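Local coordinates for protein beta-galactosidase/beta-glucuronidase (Faecalibacterium prausnitzii L2-6, PDB 6MVF) that binds flavin mononucleotide and, as a family 2 glycoside hydrolase, probably cleaves beta-glucuronides or related beta-glycosides, at residues 485-490 / 511-516; 491-496 / 505-510; 564-569 / 582-587. All blocks are in the same frame, centred on the assembly; numbering follows the deposited sequence.

Interaction 1: 485-490 / 511-516; sequences SEYGCE and ALYHEY
Tyr513 reaches from its helix across the backbone of Gly488 and Cys489, and its ring carries most of this contact. The CB of Cys489 sits over one face of the ring, 3.9 Å from the Tyr513 centroid, in a CH-pi contact, while the sulfur stands off to the side at an oblique angle. Near the hydroxyl end the ring passes close to the glycine backbone, and Gly488 N gives a weak, strongly bent hydrogen bond to Tyr513 OH (2.7 Å, 119° at the hydrogen). The same hydroxyl lies near the plane of the Tyr487 ring, at its edge, and Tyr487 CD2 touches Tyr513 CE1 at 3.6 Å. The CG of Tyr513 is anti to the backbone N (chi1 173°), which sends the ring away from the helix to the chain that leaves the strand. The extended backbone angles of Gly488 are ones that glycine takes up readily.

His514, the next residue on the helix, lays one ring face against CD1 of Tyr513 and turns an edge to Tyr487, with His514 ND1 3.6 Å from Tyr487 CE2. A water bridges its other nitrogen to the loop, 2.8 Å from His514 NE2 and 2.9 Å from Cys489 N, whose N-H it accepts. Further out, the hydroxyl of Tyr571 bonds to both His514 ND1 and Tyr487 OH, linking the two side chains through one hydroxyl.

The buried contact joins the end of strand 482-487 of the TIM barrel, and the loop that leaves it, to helix 507-522, the helix of the beta-alpha-beta crossover into the parallel neighbouring strand 529-532. Val532 of that strand packs against both Tyr487 and His514, and Met517 of the helix also meets Tyr487.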
loop_
_atom_site.group_PDB
_atom_site.type_symbol
_atom_site.label_atom_id
_atom_site.label_comp_id
_atom_site.label_asym_id
_atom_site.label_seq_id
_atom_site.Cartn_x
_atom_site.Cartn_y
_atom_site.Cartn_z
ATOM N N SER A 485 39.190 1.108 15.409
ATOM C CA SER A 485 37.844 1.657 15.537
ATOM C C SER A 485 37.622 2.915 14.708
ATOM O O SER A 485 36.467 3.273 14.467
ATOM C CB SER A 485 37.530 1.950 17.007
ATOM O OG SER A 485 38.638 2.562 17.654
ATOM N N GLU A 486 38.687 3.624 14.328
ATOM C CA GLU A 486 38.620 4.721 13.368
ATOM C C GLU A 486 39.910 4.742 12.579
ATOM O O GLU A 486 40.999 4.587 13.144
ATOM C CB GLU A 486 38.450 6.124 13.981
ATOM C CG GLU A 486 37.320 6.309 14.949
ATOM C CD GLU A 486 37.183 7.752 15.413
ATOM O OE1 GLU A 486 37.898 8.634 14.869
ATOM O OE2 GLU A 486 36.350 8.002 16.324
ATOM N N TYR A 487 39.757 4.925 11.276
ATOM C CA TYR A 487 40.806 5.314 10.353
ATOM C C TYR A 487 40.096 5.959 9.173
ATOM O O TYR A 487 38.926 5.668 8.913
ATOM C CB TYR A 487 41.653 4.117 9.910
ATOM C CG TYR A 487 40.946 3.128 9.013
ATOM C CD1 TYR A 487 40.157 2.101 9.544
ATOM C CD2 TYR A 487 41.063 3.219 7.632
ATOM C CE1 TYR A 487 39.509 1.190 8.706
ATOM C CE2 TYR A 487 40.429 2.320 6.793
ATOM C CZ TYR A 487 39.659 1.309 7.328
ATOM O OH TYR A 487 39.056 0.420 6.469
ATOM N N GLY A 488 40.778 6.850 8.475
ATOM C CA GLY A 488 40.129 7.511 7.367
ATOM C C GLY A 488 40.886 8.755 6.947
ATOM O O GLY A 488 41.980 9.029 7.413
ATOM N N CYS A 489 40.246 9.515 6.075
ATOM C CA CYS A 489 40.944 10.558 5.351
ATOM C C CYS A 489 39.888 11.420 4.687
ATOM O O CYS A 489 38.838 10.910 4.290
ATOM C CB CYS A 489 41.882 9.907 4.339
ATOM S SG CYS A 489 42.669 10.964 3.224
ATOM N N GLU A 490 40.126 12.721 4.625
ATOM C CA GLU A 490 39.135 13.597 4.026
ATOM C C GLU A 490 39.169 13.466 2.520
ATOM O O GLU A 490 40.212 13.202 1.922
ATOM C CB GLU A 490 39.366 15.053 4.414
ATOM C CG GLU A 490 39.346 15.272 5.922
ATOM C CD GLU A 490 38.016 15.780 6.404
ATOM O OE1 GLU A 490 37.239 16.219 5.518
ATOM O OE2 GLU A 490 37.767 15.737 7.645
ATOM N N ALA A 511 41.064 8.024 -1.946
ATOM C CA ALA A 511 40.982 6.684 -2.533
ATOM C C ALA A 511 42.291 5.922 -2.367
ATOM O O ALA A 511 42.273 4.715 -2.107
ATOM C CB ALA A 511 40.588 6.758 -4.012
ATOM N N LEU A 512 43.435 6.610 -2.504
ATOM C CA LEU A 512 44.734 5.977 -2.274
ATOM C C LEU A 512 44.879 5.523 -0.830
ATOM O O LEU A 512 45.404 4.441 -0.562
ATOM C CB LEU A 512 45.875 6.941 -2.629
ATOM C CG LEU A 512 46.169 7.237 -4.097
ATOM C CD1 LEU A 512 47.200 8.357 -4.207
ATOM C CD2 LEU A 512 46.654 5.993 -4.826
ATOM N N TYR A 513 44.452 6.358 0.114
ATOM C CA TYR A 513 44.489 5.989 1.521
ATOM C C TYR A 513 43.706 4.697 1.771
ATOM O O TYR A 513 44.201 3.772 2.432
ATOM C CB TYR A 513 43.938 7.155 2.357
ATOM C CG TYR A 513 43.762 6.842 3.820
ATOM C CD1 TYR A 513 42.609 6.221 4.275
ATOM C CD2 TYR A 513 44.759 7.152 4.748
ATOM C CE1 TYR A 513 42.449 5.913 5.611
ATOM C CE2 TYR A 513 44.612 6.857 6.091
ATOM C CZ TYR A 513 43.450 6.236 6.515
ATOM O OH TYR A 513 43.269 5.942 7.836
ATOM N N HIS A 514 42.482 4.608 1.226
ATOM C CA HIS A 514 41.642 3.442 1.483
ATOM C C HIS A 514 42.006 2.248 0.611
ATOM O O HIS A 514 41.763 1.106 1.016
ATOM C CB HIS A 514 40.176 3.807 1.314
ATOM C CG HIS A 514 39.632 4.611 2.448
ATOM N ND1 HIS A 514 39.588 4.133 3.741
ATOM C CD2 HIS A 514 39.126 5.864 2.493
ATOM C CE1 HIS A 514 39.057 5.050 4.529
ATOM N NE2 HIS A 514 38.769 6.112 3.796
ATOM N N GLU A 515 42.592 2.474 -0.566
ATOM C CA GLU A 515 43.206 1.368 -1.300
ATOM C C GLU A 515 44.199 0.617 -0.418
ATOM O O GLU A 515 44.188 -0.621 -0.360
ATOM C CB GLU A 515 43.894 1.881 -2.569
ATOM C CG GLU A 515 42.927 2.174 -3.718
ATOM C CD GLU A 515 43.571 2.945 -4.879
ATOM O OE1 GLU A 515 44.813 2.901 -5.059
ATOM O OE2 GLU A 515 42.817 3.606 -5.619
ATOM N N TYR A 516 45.056 1.355 0.299
ATOM C CA TYR A 516 46.041 0.702 1.156
ATOM C C TYR A 516 45.369 0.010 2.340
ATOM O O TYR A 516 45.693 -1.138 2.657
ATOM C CB TYR A 516 47.093 1.715 1.626
ATOM C CG TYR A 516 48.121 1.167 2.607
ATOM C CD1 TYR A 516 47.800 0.988 3.953
ATOM C CD2 TYR A 516 49.416 0.843 2.194
ATOM C CE1 TYR A 516 48.725 0.491 4.862
ATOM C CE2 TYR A 516 50.363 0.360 3.099
ATOM C CZ TYR A 516 50.000 0.180 4.436
ATOM O OH TYR A 516 50.897 -0.308 5.358
HETATM O O HOH W 1 37.774 8.302 5.319
#

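Interaction 2: 491-496 / 505-510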
loop_
_atom_site.group_PDB
_atom_site.type_symbol
_atom_site.label_atom_id
_atom_site.label_comp_id
_atom_site.label_asym_id
_atom_site.label_seq_id
_atom_site.Cartn_x
_atom_site.Cartn_y
_atom_site.Cartn_z
ATOM N N GLY A 491 37.998 13.623 1.920
ATOM C CA GLY A 491 37.802 13.657 0.490
ATOM C C GLY A 491 36.688 14.640 0.173
ATOM O O GLY A 491 35.541 14.478 0.612
ATOM N N ILE A 492 37.029 15.687 -0.565
ATOM C CA ILE A 492 36.080 16.713 -0.967
ATOM C C ILE A 492 36.018 16.648 -2.487
ATOM O O ILE A 492 37.032 16.861 -3.157
ATOM C CB ILE A 492 36.502 18.086 -0.425
ATOM C CG1 ILE A 492 36.529 17.986 1.112
ATOM C CG2 ILE A 492 35.569 19.177 -0.897
ATOM C CD1 ILE A 492 36.813 19.260 1.856
ATOM N N ILE A 493 34.856 16.276 -3.038
ATOM C CA ILE A 493 34.870 15.691 -4.384
ATOM C C ILE A 493 34.891 16.730 -5.508
ATOM O O ILE A 493 34.869 16.366 -6.687
ATOM C CB ILE A 493 33.707 14.696 -4.605
ATOM C CG1 ILE A 493 32.342 15.299 -4.271
ATOM C CG2 ILE A 493 33.920 13.438 -3.815
ATOM C CD1 ILE A 493 31.205 14.308 -4.381
ATOM N N ASN A 494 34.978 18.015 -5.182
ATOM C CA ASN A 494 35.305 18.979 -6.230
ATOM C C ASN A 494 36.813 19.196 -6.426
ATOM O O ASN A 494 37.195 19.737 -7.476
ATOM C CB ASN A 494 34.611 20.323 -5.966
ATOM C CG ASN A 494 35.090 20.993 -4.700
ATOM O OD1 ASN A 494 34.684 20.618 -3.608
ATOM N ND2 ASN A 494 35.958 21.999 -4.840
ATOM N N TRP A 495 37.681 18.777 -5.473
ATOM C CA TRP A 495 39.138 18.852 -5.646
ATOM C C TRP A 495 39.667 17.580 -6.301
ATOM O O TRP A 495 39.298 16.470 -5.902
ATOM C CB TRP A 495 39.867 19.064 -4.313
ATOM C CG TRP A 495 39.308 20.128 -3.434
ATOM C CD1 TRP A 495 38.963 19.998 -2.121
ATOM C CD2 TRP A 495 39.023 21.493 -3.790
ATOM N NE1 TRP A 495 38.471 21.196 -1.637
ATOM C CE2 TRP A 495 38.498 22.125 -2.641
ATOM C CE3 TRP A 495 39.160 22.237 -4.966
ATOM C CZ2 TRP A 495 38.110 23.453 -2.635
ATOM C CZ3 TRP A 495 38.768 23.555 -4.963
ATOM C CH2 TRP A 495 38.252 24.155 -3.810
ATOM N N HIS A 496 40.550 17.743 -7.293
ATOM C CA HIS A 496 41.135 16.618 -8.021
ATOM C C HIS A 496 42.573 16.914 -8.422
ATOM O O HIS A 496 42.861 17.976 -8.986
ATOM C CB HIS A 496 40.313 16.282 -9.263
ATOM C CG HIS A 496 38.911 15.903 -8.939
ATOM N ND1 HIS A 496 38.589 14.691 -8.371
ATOM C CD2 HIS A 496 37.756 16.598 -9.034
ATOM C CE1 HIS A 496 37.288 14.644 -8.155
ATOM N NE2 HIS A 496 36.760 15.791 -8.546
ATOM N N TYR A 505 43.089 17.467 -0.081
ATOM C CA TYR A 505 41.660 17.221 0.116
ATOM C C TYR A 505 40.990 16.550 -1.085
ATOM O O TYR A 505 39.746 16.528 -1.180
ATOM C CB TYR A 505 40.919 18.520 0.473
ATOM C CG TYR A 505 41.187 18.938 1.882
ATOM C CD1 TYR A 505 42.368 19.610 2.215
ATOM C CD2 TYR A 505 40.290 18.619 2.902
ATOM C CE1 TYR A 505 42.639 19.974 3.523
ATOM C CE2 TYR A 505 40.551 18.967 4.217
ATOM C CZ TYR A 505 41.727 19.652 4.523
ATOM O OH TYR A 505 41.984 20.010 5.825
ATOM N N SER A 506 41.784 15.996 -1.998
ATOM C CA SER A 506 41.257 15.499 -3.261
ATOM C C SER A 506 40.651 14.119 -3.088
ATOM O O SER A 506 41.117 13.312 -2.276
ATOM C CB SER A 506 42.346 15.418 -4.329
ATOM O OG SER A 506 43.175 14.290 -4.094
ATOM N N GLU A 507 39.612 13.861 -3.889
ATOM C CA GLU A 507 38.978 12.549 -3.936
ATOM C C GLU A 507 39.997 11.463 -4.252
ATOM O O GLU A 507 39.887 10.336 -3.767
ATOM C CB GLU A 507 37.850 12.561 -4.982
ATOM C CG GLU A 507 36.966 11.331 -4.974
ATOM C CD GLU A 507 35.768 11.376 -5.947
ATOM O OE1 GLU A 507 34.939 10.442 -5.847
ATOM O OE2 GLU A 507 35.649 12.311 -6.795
ATOM N N GLU A 508 41.002 11.789 -5.063
ATOM C CA GLU A 508 42.002 10.801 -5.429
ATOM C C GLU A 508 42.845 10.399 -4.226
ATOM O O GLU A 508 43.215 9.233 -4.087
ATOM C CB GLU A 508 42.890 11.350 -6.555
ATOM C CG GLU A 508 42.234 11.420 -7.941
ATOM C CD GLU A 508 41.148 12.509 -8.058
ATOM O OE1 GLU A 508 41.271 13.538 -7.356
ATOM O OE2 GLU A 508 40.168 12.331 -8.843
ATOM N N TYR A 509 43.161 11.341 -3.339
ATOM C CA TYR A 509 44.054 10.979 -2.244
ATOM C C TYR A 509 43.329 10.133 -1.216
ATOM O O TYR A 509 43.916 9.218 -0.631
ATOM C CB TYR A 509 44.664 12.221 -1.578
ATOM C CG TYR A 509 45.628 11.839 -0.477
ATOM C CD1 TYR A 509 46.935 11.443 -0.769
ATOM C CD2 TYR A 509 45.218 11.815 0.849
ATOM C CE1 TYR A 509 47.805 11.053 0.242
ATOM C CE2 TYR A 509 46.072 11.423 1.861
ATOM C CZ TYR A 509 47.365 11.047 1.559
ATOM O OH TYR A 509 48.209 10.676 2.585
ATOM N N GLN A 510 42.054 10.425 -0.990
ATOM C CA GLN A 510 41.277 9.598 -0.086
ATOM C C GLN A 510 41.133 8.184 -0.621
ATOM O O GLN A 510 41.120 7.229 0.161
ATOM C CB GLN A 510 39.923 10.235 0.149
ATOM C CG GLN A 510 39.127 9.618 1.276
ATOM C CD GLN A 510 37.613 9.856 1.098
ATOM O OE1 GLN A 510 37.114 9.865 -0.025
ATOM N NE2 GLN A 510 36.895 10.070 2.203
#
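His496 ND1 is gripped by both carboxylate oxygens of Glu508. The better bond runs from His496 ND1 to the syn lone pair of Glu508 OE2 (2.9 Å, 145° at the hydrogen), tilted 22° out of the ring plane; a weak one goes to OE1. The two flat groups stand 64° apart. Glu508 brings its carboxylate back to the imidazole through a bend of its chain. Elsewhere on the ring edge, His496 CE1 lies 3.2 Å from Glu507 OE2, and NE2 gives a weak bond to Ile493 O. Replacing His496 by an alanine would take away these ring bonds and is likely to leave Glu508 OE2 without its mate on the loop.

Along the backbone, Ile492 N bonds to Tyr505 O at 2.9 Å, and Trp495 CD1 packs on Tyr505 CB at 3.6 Å. Ser506 caps the helix, its OG accepting from Tyr509 N at 3.0 Å, while Ile493 CG2 rests on Glu507, whose carboxylate is paired with Arg587. Asn263 and Asn264 of the second subunit bond to this loop. Two carboxylates near its ring would tend to favour a protonated His496, although Glu507 already has its arginine, and in that case charge would add to the hold of the loop on the helix start.

Interaction 3: 564-569 / 582-587; sequences RKDSFY and HIAGRR
The first turn of helix 566-575 faces the end of strand 581-583 and the turn after it, with Asp566 CA 5.8 Å from Ala584 CA and Tyr569 CA 6.8 Å from His582 CA. The rings of Tyr569 and His582 form an offset stack, their centroids 3.5 Å apart and their planes within 8° of parallel. His582 has CG anti to its backbone N (chi1 -177°), and this carries the imidazole off the strand and over one face of the phenol; CD1 of Phe568 covers the opposite face, leaving the Tyr569 ring sandwiched between a flat imidazole and its own neighbour. The Tyr569 CB adds a CH-pi contact to the same imidazole face.

Asp566 binds the turn with both oxygens. Asp566 OD2 accepts from Gly585 N on the syn side (2.6 Å), 30° out of the carboxylate plane, and Gly585 has the positive phi that favours glycine. Asp566 OD1 lies in the plane of the His582 ring at its edge, 3.2 Å from His582 CE1, and makes a long salt bridge of 3.6 Å to Arg587 NH2, an arginine paired more strongly with Glu507. One water donates to OD1 and to Ile583 O and accepts from Arg586 N and NE; a second joins OD2 to Arg587 N. The carboxylate thus meets one backbone N-H, two waters and, at longer range, a guanidinium, a setting likely to favour its charged form.

Arg586 pairs with Glu223 of the second subunit. On the barrel side Phe568 packs on Leu327 of helix 314-327 and Ser567 on His514 of helix 507-522, while strand 581-583 runs antiparallel to strand 596-602, whose Tyr601 touches both Tyr569 and Ala584.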
loop_
_atom_site.group_PDB
_atom_site.type_symbol
_atom_site.label_atom_id
_atom_site.label_comp_id
_atom_site.label_asym_id
_atom_site.label_seq_id
_atom_site.Cartn_x
_atom_site.Cartn_y
_atom_site.Cartn_z
ATOM N N ARG A 564 28.195 8.484 -3.844
ATOM C CA ARG A 564 29.226 7.567 -3.402
ATOM C C ARG A 564 30.575 8.041 -3.922
ATOM O O ARG A 564 30.776 8.162 -5.143
ATOM C CB ARG A 564 28.914 6.168 -3.908
ATOM C CG ARG A 564 27.643 5.581 -3.322
ATOM C CD ARG A 564 27.019 4.571 -4.275
ATOM N NE ARG A 564 25.869 3.904 -3.676
ATOM C CZ ARG A 564 24.688 4.490 -3.486
ATOM N NH1 ARG A 564 24.504 5.759 -3.860
ATOM N NH2 ARG A 564 23.694 3.813 -2.907
ATOM N N LYS A 565 31.500 8.315 -3.003
ATOM C CA LYS A 565 32.821 8.724 -3.430
ATOM C C LYS A 565 33.574 7.520 -3.989
ATOM O O LYS A 565 33.140 6.372 -3.875
ATOM C CB LYS A 565 33.571 9.365 -2.271
ATOM C CG LYS A 565 32.849 10.545 -1.669
ATOM C CD LYS A 565 33.619 11.076 -0.498
ATOM C CE LYS A 565 32.777 12.031 0.287
ATOM N NZ LYS A 565 33.494 12.377 1.545
ATOM N N ASP A 566 34.717 7.787 -4.617
ATOM C CA ASP A 566 35.472 6.686 -5.208
ATOM C C ASP A 566 35.976 5.723 -4.133
ATOM O O ASP A 566 36.149 4.529 -4.402
ATOM C CB ASP A 566 36.623 7.236 -6.066
ATOM C CG ASP A 566 36.145 7.794 -7.440
ATOM O OD1 ASP A 566 34.969 7.579 -7.863
ATOM O OD2 ASP A 566 36.975 8.461 -8.104
ATOM N N SER A 567 36.183 6.220 -2.907
ATOM C CA SER A 567 36.577 5.360 -1.792
ATOM C C SER A 567 35.531 4.307 -1.500
ATOM O O SER A 567 35.871 3.217 -1.026
ATOM C CB SER A 567 36.802 6.189 -0.525
ATOM O OG SER A 567 38.014 6.899 -0.594
ATOM N N PHE A 568 34.255 4.644 -1.709
ATOM C CA PHE A 568 33.179 3.687 -1.505
ATOM C C PHE A 568 33.391 2.436 -2.354
ATOM O O PHE A 568 33.260 1.311 -1.861
ATOM C CB PHE A 568 31.857 4.373 -1.822
ATOM C CG PHE A 568 30.681 3.448 -1.917
ATOM C CD1 PHE A 568 30.415 2.751 -3.103
ATOM C CD2 PHE A 568 29.809 3.311 -0.838
ATOM C CE1 PHE A 568 29.330 1.911 -3.182
ATOM C CE2 PHE A 568 28.709 2.482 -0.918
ATOM C CZ PHE A 568 28.465 1.778 -2.082
ATOM N N TYR A 569 33.752 2.613 -3.629
ATOM C CA TYR A 569 33.880 1.494 -4.556
ATOM C C TYR A 569 35.151 0.688 -4.338
ATOM O O TYR A 569 35.200 -0.477 -4.743
ATOM C CB TYR A 569 33.810 2.002 -6.004
ATOM C CG TYR A 569 32.453 2.589 -6.343
ATOM C CD1 TYR A 569 31.389 1.765 -6.727
ATOM C CD2 TYR A 569 32.221 3.957 -6.247
ATOM C CE1 TYR A 569 30.135 2.297 -7.029
ATOM C CE2 TYR A 569 30.962 4.504 -6.537
ATOM C CZ TYR A 569 29.933 3.668 -6.924
ATOM O OH TYR A 569 28.705 4.197 -7.200
ATOM N N HIS A 582 33.910 -0.492 -11.529
ATOM C CA HIS A 582 33.768 0.947 -11.315
ATOM C C HIS A 582 35.013 1.671 -11.791
ATOM O O HIS A 582 36.125 1.373 -11.329
ATOM C CB HIS A 582 33.522 1.275 -9.844
ATOM C CG HIS A 582 33.305 2.732 -9.585
ATOM N ND1 HIS A 582 34.331 3.591 -9.242
ATOM C CD2 HIS A 582 32.180 3.483 -9.620
ATOM C CE1 HIS A 582 33.846 4.805 -9.072
ATOM N NE2 HIS A 582 32.543 4.766 -9.290
ATOM N N ILE A 583 34.820 2.619 -12.705
ATOM C CA ILE A 583 35.885 3.508 -13.147
ATOM C C ILE A 583 35.929 4.718 -12.221
ATOM O O ILE A 583 34.953 5.475 -12.114
ATOM C CB ILE A 583 35.700 3.938 -14.609
ATOM C CG1 ILE A 583 35.627 2.709 -15.530
ATOM C CG2 ILE A 583 36.873 4.830 -15.009
ATOM C CD1 ILE A 583 35.103 3.001 -16.914
ATOM N N ALA A 584 37.063 4.888 -11.543
ATOM C CA ALA A 584 37.289 5.995 -10.633
ATOM C C ALA A 584 37.561 7.285 -11.404
ATOM O O ALA A 584 37.945 7.273 -12.580
ATOM C CB ALA A 584 38.462 5.686 -9.710
ATOM N N GLY A 585 37.338 8.411 -10.725
ATOM C CA GLY A 585 37.733 9.706 -11.236
ATOM C C GLY A 585 36.768 10.386 -12.181
ATOM O O GLY A 585 37.190 11.301 -12.900
ATOM N N ARG A 586 35.482 9.998 -12.187
ATOM C CA ARG A 586 34.528 10.627 -13.099
ATOM C C ARG A 586 34.407 12.140 -12.848
ATOM O O ARG A 586 34.153 12.903 -13.791
ATOM C CB ARG A 586 33.155 9.955 -12.982
ATOM C CG ARG A 586 32.441 10.392 -11.734
ATOM C CD ARG A 586 31.082 9.806 -11.538
ATOM N NE ARG A 586 31.057 8.356 -11.446
ATOM C CZ ARG A 586 29.952 7.681 -11.148
ATOM N NH1 ARG A 586 28.827 8.349 -10.912
ATOM N NH2 ARG A 586 29.960 6.356 -11.099
ATOM N N ARG A 587 34.588 12.590 -11.595
ATOM C CA ARG A 587 34.565 14.013 -11.279
ATOM C C ARG A 587 35.880 14.706 -11.618
ATOM O O ARG A 587 35.914 15.941 -11.689
ATOM C CB ARG A 587 34.193 14.226 -9.806
ATOM C CG ARG A 587 32.724 13.919 -9.532
ATOM C CD ARG A 587 32.382 13.736 -8.055
ATOM N NE ARG A 587 32.848 12.464 -7.524
ATOM C CZ ARG A 587 32.175 11.316 -7.567
ATOM N NH1 ARG A 587 30.963 11.246 -8.122
ATOM N NH2 ARG A 587 32.727 10.227 -7.057
HETATM O O HOH W 2 34.108 7.883 -10.759
HETATM O O HOH W 3 35.752 11.218 -9.193
#

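How the interactions relate
From the N terminus, strand 482-487 runs out of the barrel into residues 488-490, and interaction 1 returns them to helix 507-522, closing a long loop. Within that loop interaction 2 closes a shorter one, pairing 491-496 with the beginning of the same helix. Interaction 3 follows in series, joining helix 566-575 to strand 581-583 and the turn beyond, and so fastening the barrel to the C-terminal beta domain. The three adjoin in space: Gln510 NE2 reaches Cys489 O between interactions 1 and 2, Ser567 connects 1 with 3, and Glu507, which also meets Asp566 N, connects 2 with 3. The second subunit touches interactions 2 and 3.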